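Local coordinates for globin II, extracellular (Lumbricus terrestris, PDB 1X9F), which probably binds oxygen reversibly at its haem iron as a subunit of the giant extracellular haemoglobin (erythrocruorin), and holds carbon monoxide there in this structure, at residues I33-F38 with D54-P59; A28-I33 with A63-V68. One frame throughout, in Å; residues are numbered along the deposited sequence.

Contact 1: I33-F38 with D54-P59; sequences IWRATF and DDTSHP. With CMO (carbon monoxide), chain P.
In the globin fold, the loop that leads into the E helix is tied to the B helix here by Arg-35, which reaches across to Thr-56; their CA atoms are 7.5 Å apart, the nearest pair between the segments. The guanidinium approaches side-on and brings two nitrogens to one oxygen. Arg-35 NE donates to Thr-56 OG1 at 2.8 Å, with OG1 tilted slightly from the guanidinium plane, and Arg-35 NH2 donates to the same OG1 at 3.0 Å. Both bonds are bent, with N-H...O angles of 145° and 135°, as expected where two donors of one group share an acceptor. The extended chain of Arg-35 from CG to NE carries the group this far. On Thr-56, chi1 of 43° sets OG1 between the backbone N and the carbonyl carbon, facing the arginine, and sends CG2 to the edge of the Phe-38 ring, where CE1 lies 4.0 Å from Thr-56 CG2. A valine here would probably leave the arginine's NE and NH2 without their common acceptor and set the guanidinium free to turn.

The loop is shaped locally by a type I turn from Asp-55 to His-58, and Asp-55 OD1 accepts from Ser-57 N at 3.0 Å in an Asx turn. His-58 then caps the start of helix 59-77 through the backbone N of Ala-60. Around the contact, Phe-61 of that helix meets both Phe-38 and Thr-56, Ala-36 and Thr-37 pack on Ala-112 of helix 103-121, and Trp-34 of the carbon monoxide pocket is edge-to-face with Phe-48. The B helix thus lies between helix 103-121 and the loop with its following helix.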
loop_
_atom_site.group_PDB
_atom_site.type_symbol
_atom_site.label_atom_id
_atom_site.label_comp_id
_atom_site.label_asym_id
_atom_site.label_seq_id
_atom_site.Cartn_x
_atom_site.Cartn_y
_atom_site.Cartn_z
ATOM N N ILE B 33 16.316 9.878 40.634
ATOM C CA ILE B 33 17.720 9.861 41.058
ATOM C C ILE B 33 17.980 10.757 42.280
ATOM O O ILE B 33 18.606 10.306 43.249
ATOM C CB ILE B 33 18.684 10.188 39.880
ATOM C CG1 ILE B 33 18.665 9.053 38.843
ATOM C CG2 ILE B 33 20.114 10.387 40.398
ATOM C CD1 ILE B 33 19.202 9.460 37.467
ATOM N N TRP B 34 17.490 11.999 42.243
ATOM C CA TRP B 34 17.652 12.925 43.376
ATOM C C TRP B 34 16.935 12.495 44.656
ATOM O O TRP B 34 17.480 12.661 45.754
ATOM C CB TRP B 34 17.369 14.391 42.978
ATOM C CG TRP B 34 18.574 14.926 42.312
ATOM C CD1 TRP B 34 18.737 15.199 40.985
ATOM C CD2 TRP B 34 19.843 15.141 42.924
ATOM N NE1 TRP B 34 20.026 15.610 40.743
ATOM C CE2 TRP B 34 20.725 15.580 41.921
ATOM C CE3 TRP B 34 20.324 15.019 44.238
ATOM C CZ2 TRP B 34 22.050 15.889 42.185
ATOM C CZ3 TRP B 34 21.642 15.332 44.498
ATOM C CH2 TRP B 34 22.489 15.763 43.480
ATOM N N ARG B 35 15.748 11.914 44.520
ATOM C CA ARG B 35 15.047 11.356 45.677
ATOM C C ARG B 35 15.787 10.182 46.289
ATOM O O ARG B 35 15.852 10.057 47.514
ATOM C CB ARG B 35 13.640 10.920 45.298
ATOM C CG ARG B 35 12.731 12.097 45.135
ATOM C CD ARG B 35 11.454 11.764 44.445
ATOM N NE ARG B 35 10.636 12.962 44.354
ATOM C CZ ARG B 35 9.705 13.168 43.433
ATOM N NH1 ARG B 35 9.461 12.254 42.501
ATOM N NH2 ARG B 35 9.015 14.300 43.441
ATOM N N ALA B 36 16.322 9.310 45.437
ATOM C CA ALA B 36 17.113 8.187 45.908
ATOM C C ALA B 36 18.371 8.695 46.613
ATOM O O ALA B 36 18.773 8.134 47.632
ATOM C CB ALA B 36 17.460 7.254 44.762
ATOM N N THR B 37 18.978 9.757 46.081
ATOM C CA THR B 37 20.139 10.380 46.720
ATOM C C THR B 37 19.767 10.892 48.110
ATOM O O THR B 37 20.422 10.548 49.097
ATOM C CB THR B 37 20.695 11.541 45.855
ATOM O OG1 THR B 37 21.086 11.044 44.568
ATOM C CG2 THR B 37 22.007 12.077 46.435
ATOM N N PHE B 38 18.713 11.708 48.174
ATOM C CA PHE B 38 18.259 12.289 49.436
ATOM C C PHE B 38 17.835 11.224 50.443
ATOM O O PHE B 38 18.092 11.377 51.632
ATOM C CB PHE B 38 17.118 13.301 49.240
ATOM C CG PHE B 38 17.501 14.529 48.452
ATOM C CD1 PHE B 38 16.542 15.211 47.713
ATOM C CD2 PHE B 38 18.814 15.001 48.441
ATOM C CE1 PHE B 38 16.878 16.341 46.984
ATOM C CE2 PHE B 38 19.157 16.128 47.710
ATOM C CZ PHE B 38 18.188 16.800 46.982
ATOM N N ASP B 54 13.989 21.360 48.854
ATOM C CA ASP B 54 12.984 20.944 49.818
ATOM C C ASP B 54 11.752 20.339 49.144
ATOM O O ASP B 54 11.005 19.586 49.766
ATOM C CB ASP B 54 12.591 22.129 50.705
ATOM C CG ASP B 54 12.230 23.369 49.901
ATOM O OD1 ASP B 54 13.138 23.984 49.293
ATOM O OD2 ASP B 54 11.061 23.811 49.832
ATOM N N ASP B 55 11.553 20.662 47.871
ATOM C CA ASP B 55 10.424 20.144 47.124
ATOM C C ASP B 55 10.898 19.667 45.761
ATOM O O ASP B 55 11.200 20.483 44.895
ATOM C CB ASP B 55 9.366 21.236 46.991
ATOM C CG ASP B 55 8.287 20.899 45.984
ATOM O OD1 ASP B 55 8.012 19.703 45.724
ATOM O OD2 ASP B 55 7.645 21.797 45.403
ATOM N N THR B 56 10.960 18.351 45.572
ATOM C CA THR B 56 11.501 17.777 44.333
ATOM C C THR B 56 10.538 17.877 43.149
ATOM O O THR B 56 10.884 17.513 42.023
ATOM C CB THR B 56 11.942 16.308 44.545
ATOM O OG1 THR B 56 10.958 15.614 45.326
ATOM C CG2 THR B 56 13.205 16.235 45.413
ATOM N N SER B 57 9.330 18.362 43.416
ATOM C CA SER B 57 8.331 18.583 42.379
ATOM C C SER B 57 8.385 20.015 41.890
ATOM O O SER B 57 7.783 20.349 40.867
ATOM C CB SER B 57 6.927 18.269 42.903
ATOM O OG SER B 57 6.857 16.937 43.380
ATOM N N HIS B 58 9.103 20.860 42.620
ATOM C CA HIS B 58 9.196 22.250 42.241
ATOM C C HIS B 58 9.860 22.367 40.860
ATOM O O HIS B 58 10.817 21.642 40.576
ATOM C CB HIS B 58 9.961 23.028 43.306
ATOM C CG HIS B 58 9.818 24.503 43.168
ATOM N ND1 HIS B 58 10.420 25.202 42.148
ATOM C CD2 HIS B 58 9.114 25.410 43.885
ATOM C CE1 HIS B 58 10.099 26.479 42.241
ATOM N NE2 HIS B 58 9.319 26.635 43.298
ATOM N N PRO B 59 9.347 23.246 39.997
ATOM C CA PRO B 59 9.897 23.416 38.649
ATOM C C PRO B 59 11.386 23.801 38.628
ATOM O O PRO B 59 12.139 23.304 37.782
ATOM C CB PRO B 59 9.033 24.534 38.055
ATOM C CG PRO B 59 8.452 25.231 39.231
ATOM C CD PRO B 59 8.198 24.152 40.232
HETATM C C CMO P . 24.101 18.163 40.983
HETATM O O CMO P . 23.007 18.118 41.605
#

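Contact 2: A28-I33 with A63-V68. Unlike the reference sequence in segment 63-68: Asp-66 (reference Glu). With CMO (carbon monoxide), chain P; HEM (protoporphyrin IX containing Fe), chain O.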
loop_
_atom_site.group_PDB
_atom_site.type_symbol
_atom_site.label_atom_id
_atom_site.label_comp_id
_atom_site.label_asym_id
_atom_site.label_seq_id
_atom_site.Cartn_x
_atom_site.Cartn_y
_atom_site.Cartn_z
ATOM N N ALA B 28 10.858 12.531 35.249
ATOM C CA ALA B 28 10.597 11.525 36.277
ATOM C C ALA B 28 11.895 10.824 36.666
ATOM O O ALA B 28 12.176 10.607 37.852
ATOM C CB ALA B 28 9.564 10.514 35.776
ATOM N N PHE B 29 12.679 10.500 35.645
ATOM C CA PHE B 29 13.983 9.884 35.794
ATOM C C PHE B 29 14.941 10.766 36.601
ATOM O O PHE B 29 15.597 10.291 37.531
ATOM C CB PHE B 29 14.537 9.605 34.405
ATOM C CG PHE B 29 15.864 8.929 34.396
ATOM C CD1 PHE B 29 15.994 7.610 34.812
ATOM C CD2 PHE B 29 16.985 9.595 33.921
ATOM C CE1 PHE B 29 17.232 6.971 34.781
ATOM C CE2 PHE B 29 18.231 8.963 33.885
ATOM C CZ PHE B 29 18.351 7.649 34.316
ATOM N N SER B 30 15.008 12.046 36.238
ATOM C CA SER B 30 15.801 13.026 36.965
ATOM C C SER B 30 15.425 13.083 38.431
ATOM O O SER B 30 16.298 13.187 39.291
ATOM C CB SER B 30 15.592 14.416 36.368
ATOM O OG SER B 30 16.187 14.510 35.085
ATOM N N GLN B 31 14.124 13.032 38.712
ATOM C CA GLN B 31 13.624 13.145 40.085
ATOM C C GLN B 31 13.881 11.884 40.896
ATOM O O GLN B 31 14.266 11.961 42.067
ATOM C CB GLN B 31 12.127 13.452 40.104
ATOM C CG GLN B 31 11.746 14.706 39.361
ATOM C CD GLN B 31 10.259 14.957 39.410
ATOM O OE1 GLN B 31 9.757 15.536 40.372
ATOM N NE2 GLN B 31 9.548 14.526 38.373
ATOM N N ALA B 32 13.648 10.732 40.269
ATOM C CA ALA B 32 13.921 9.439 40.878
ATOM C C ALA B 32 15.352 9.380 41.413
ATOM O O ALA B 32 15.574 8.918 42.538
ATOM C CB ALA B 32 13.669 8.328 39.881
ATOM N N ILE B 33 16.316 9.878 40.634
ATOM C CA ILE B 33 17.720 9.861 41.058
ATOM C C ILE B 33 17.980 10.757 42.280
ATOM O O ILE B 33 18.606 10.306 43.249
ATOM C CB ILE B 33 18.684 10.188 39.880
ATOM C CG1 ILE B 33 18.665 9.053 38.843
ATOM C CG2 ILE B 33 20.114 10.387 40.398
ATOM C CD1 ILE B 33 19.202 9.460 37.467
ATOM N N ALA B 63 14.355 21.595 36.827
ATOM C CA ALA B 63 15.282 22.229 35.900
ATOM C C ALA B 63 16.699 21.894 36.303
ATOM O O ALA B 63 17.517 21.486 35.470
ATOM C CB ALA B 63 15.074 23.737 35.885
ATOM N N HIS B 64 16.964 22.044 37.595
ATOM C CA HIS B 64 18.249 21.702 38.158
ATOM C C HIS B 64 18.619 20.226 37.939
ATOM O O HIS B 64 19.756 19.915 37.584
ATOM C CB HIS B 64 18.288 22.034 39.646
ATOM C CG HIS B 64 19.401 21.352 40.355
ATOM N ND1 HIS B 64 20.714 21.745 40.214
ATOM C CD2 HIS B 64 19.418 20.237 41.121
ATOM C CE1 HIS B 64 21.487 20.929 40.906
ATOM N NE2 HIS B 64 20.728 19.999 41.458
ATOM N N ALA B 65 17.660 19.333 38.162
ATOM C CA ALA B 65 17.908 17.904 38.038
ATOM C C ALA B 65 18.107 17.509 36.576
ATOM O O ALA B 65 18.984 16.698 36.274
ATOM C CB ALA B 65 16.778 17.111 38.670
ATOM N N ASP B 66 17.294 18.073 35.679
ATOM C CA ASP B 66 17.497 17.913 34.232
ATOM C C ASP B 66 18.894 18.431 33.852
ATOM O O ASP B 66 19.577 17.840 33.010
ATOM C CB ASP B 66 16.399 18.635 33.419
ATOM C CG ASP B 66 15.236 17.711 33.003
ATOM O OD1 ASP B 66 14.637 17.937 31.915
ATOM O OD2 ASP B 66 14.846 16.744 33.695
ATOM N N ARG B 67 19.316 19.521 34.487
ATOM C CA ARG B 67 20.625 20.122 34.229
ATOM C C ARG B 67 21.758 19.175 34.630
ATOM O O ARG B 67 22.731 19.006 33.890
ATOM C CB ARG B 67 20.731 21.432 34.998
ATOM C CG ARG B 67 21.482 22.520 34.291
ATOM C CD ARG B 67 20.993 23.923 34.616
ATOM N NE ARG B 67 20.724 24.152 36.040
ATOM C CZ ARG B 67 19.612 24.711 36.518
ATOM N NH1 ARG B 67 18.652 25.116 35.693
ATOM N NH2 ARG B 67 19.459 24.880 37.826
ATOM N N VAL B 68 21.611 18.553 35.797
ATOM C CA VAL B 68 22.588 17.596 36.305
ATOM C C VAL B 68 22.724 16.403 35.391
ATOM O O VAL B 68 23.840 16.005 35.043
ATOM C CB VAL B 68 22.175 17.064 37.677
ATOM C CG1 VAL B 68 23.134 15.962 38.146
ATOM C CG2 VAL B 68 22.089 18.199 38.666
HETATM C C CMO P . 24.101 18.163 40.983
HETATM O O CMO P . 23.007 18.118 41.605
HETATM C CHA HEM O . 25.090 21.986 40.053
HETATM C CHB HEM O . 26.556 18.063 37.540
HETATM C CHC HEM O . 26.977 15.524 41.699
HETATM C CHD HEM O . 25.745 19.532 44.239
HETATM C C1A HEM O . 25.388 21.069 38.942
HETATM C C2A HEM O . 25.252 21.503 37.625
HETATM C C3A HEM O . 25.673 20.356 36.820
HETATM C C4A HEM O . 26.033 19.382 37.871
HETATM C CMA HEM O . 25.728 20.217 35.319
HETATM C CAA HEM O . 24.725 22.820 37.117
HETATM C CBA HEM O . 25.805 23.850 36.855
HETATM C CGA HEM O . 25.076 25.115 36.463
HETATM O O1A HEM O . 24.617 25.218 35.303
HETATM O O2A HEM O . 24.951 26.011 37.323
HETATM C C1B HEM O . 26.795 16.991 38.503
HETATM C C2B HEM O . 27.152 15.736 38.061
HETATM C C3B HEM O . 27.272 15.064 39.232
HETATM C C4B HEM O . 26.988 15.901 40.288
HETATM C CMB HEM O . 27.359 15.236 36.654
HETATM C CAB HEM O . 27.604 13.774 39.214
HETATM C CBB HEM O . 27.966 12.512 39.087
HETATM C C1C HEM O . 26.611 16.432 42.793
HETATM C C2C HEM O . 26.564 15.961 44.090
HETATM C C3C HEM O . 26.222 17.085 44.806
HETATM C C4C HEM O . 26.079 18.133 43.893
HETATM C CMC HEM O . 26.853 14.551 44.548
HETATM C CAC HEM O . 26.045 17.121 46.282
HETATM C CBC HEM O . 25.165 16.283 46.852
HETATM C C1D HEM O . 25.458 20.617 43.276
HETATM C C2D HEM O . 24.989 21.859 43.699
HETATM C C3D HEM O . 24.783 22.584 42.548
HETATM C C4D HEM O . 25.177 21.647 41.479
HETATM C CMD HEM O . 24.760 22.313 45.121
HETATM C CAD HEM O . 24.306 24.008 42.410
HETATM C CBD HEM O . 22.814 24.119 42.674
HETATM C CGD HEM O . 22.439 25.563 42.452
HETATM O O1D HEM O . 22.571 26.063 41.313
HETATM O O2D HEM O . 22.013 26.214 43.424
HETATM N NA HEM O . 25.904 19.816 39.146
HETATM N NB HEM O . 26.686 17.144 39.846
HETATM N NC HEM O . 26.352 17.756 42.619
HETATM N ND HEM O . 25.575 20.442 41.934
HETATM FE FE HEM O . 26.199 18.816 40.892
#
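Ser-30 and Ala-65 mark the close approach of the B and E helices, with their CA atoms only 5.4 Å apart. The apolar part of the contact is small: the CB bonds of both residues point toward the opposite helix, and Ser-30 CB meets Ala-65 CB at 3.7 Å. Short side chains are what let the backbones come so near.

The polar part lies beside it. Ser-30 OG stands 3.0 Å from Asp-66 OD2, but its single proton could instead go to Arg-26 O one turn back, so the donor's choice stays open. Asp-66 also packs on Leu-80 of the neighbouring Globin III subunit, which brings the helix pair to the subunit interface.

Ligand contacts come from His-64 and Val-68 of the same helix. With CG anti to the backbone N (chi1 163°), the imidazole of His-64 turns its edge to the haem and the ligand, and its NE2 makes a weak hydrogen bond to the carbon monoxide O at 3.0 Å, bent to 123°. Val-68 CG2 lies over one face of that imidazole, offset toward the rim, while Val-68 CG1 rests 3.8 Å from haem C1B and 3.7 Å from the carbon monoxide C.

A tight B/E crossing by small residues, backed by a distal histidine and valine over the bound ligand, is characteristic of the globin haem pocket.

How the contacts relate
The two contacts have centres 8 Å apart and lie to one side of the middle of the chain. Both use helix 23-40 and overlap at Ile-33, contact 2 taking the turns before it and contact 1 those after. The residues joining the two halves of contact 2 include both 34-38 and 54-59, and 54-59 runs into helix 59-77, which carries 63-68 one turn further on. Trp-34 bridges them, with its CD1 3.6 Å from Ala-65 CB and its NE1 3.9 Å from Val-68 CG2. One helix is therefore fastened both to helix 59-77 and to the loop entering it, and residues from both contacts, Trp-34, His-64 and Val-68, line the carbon monoxide pocket.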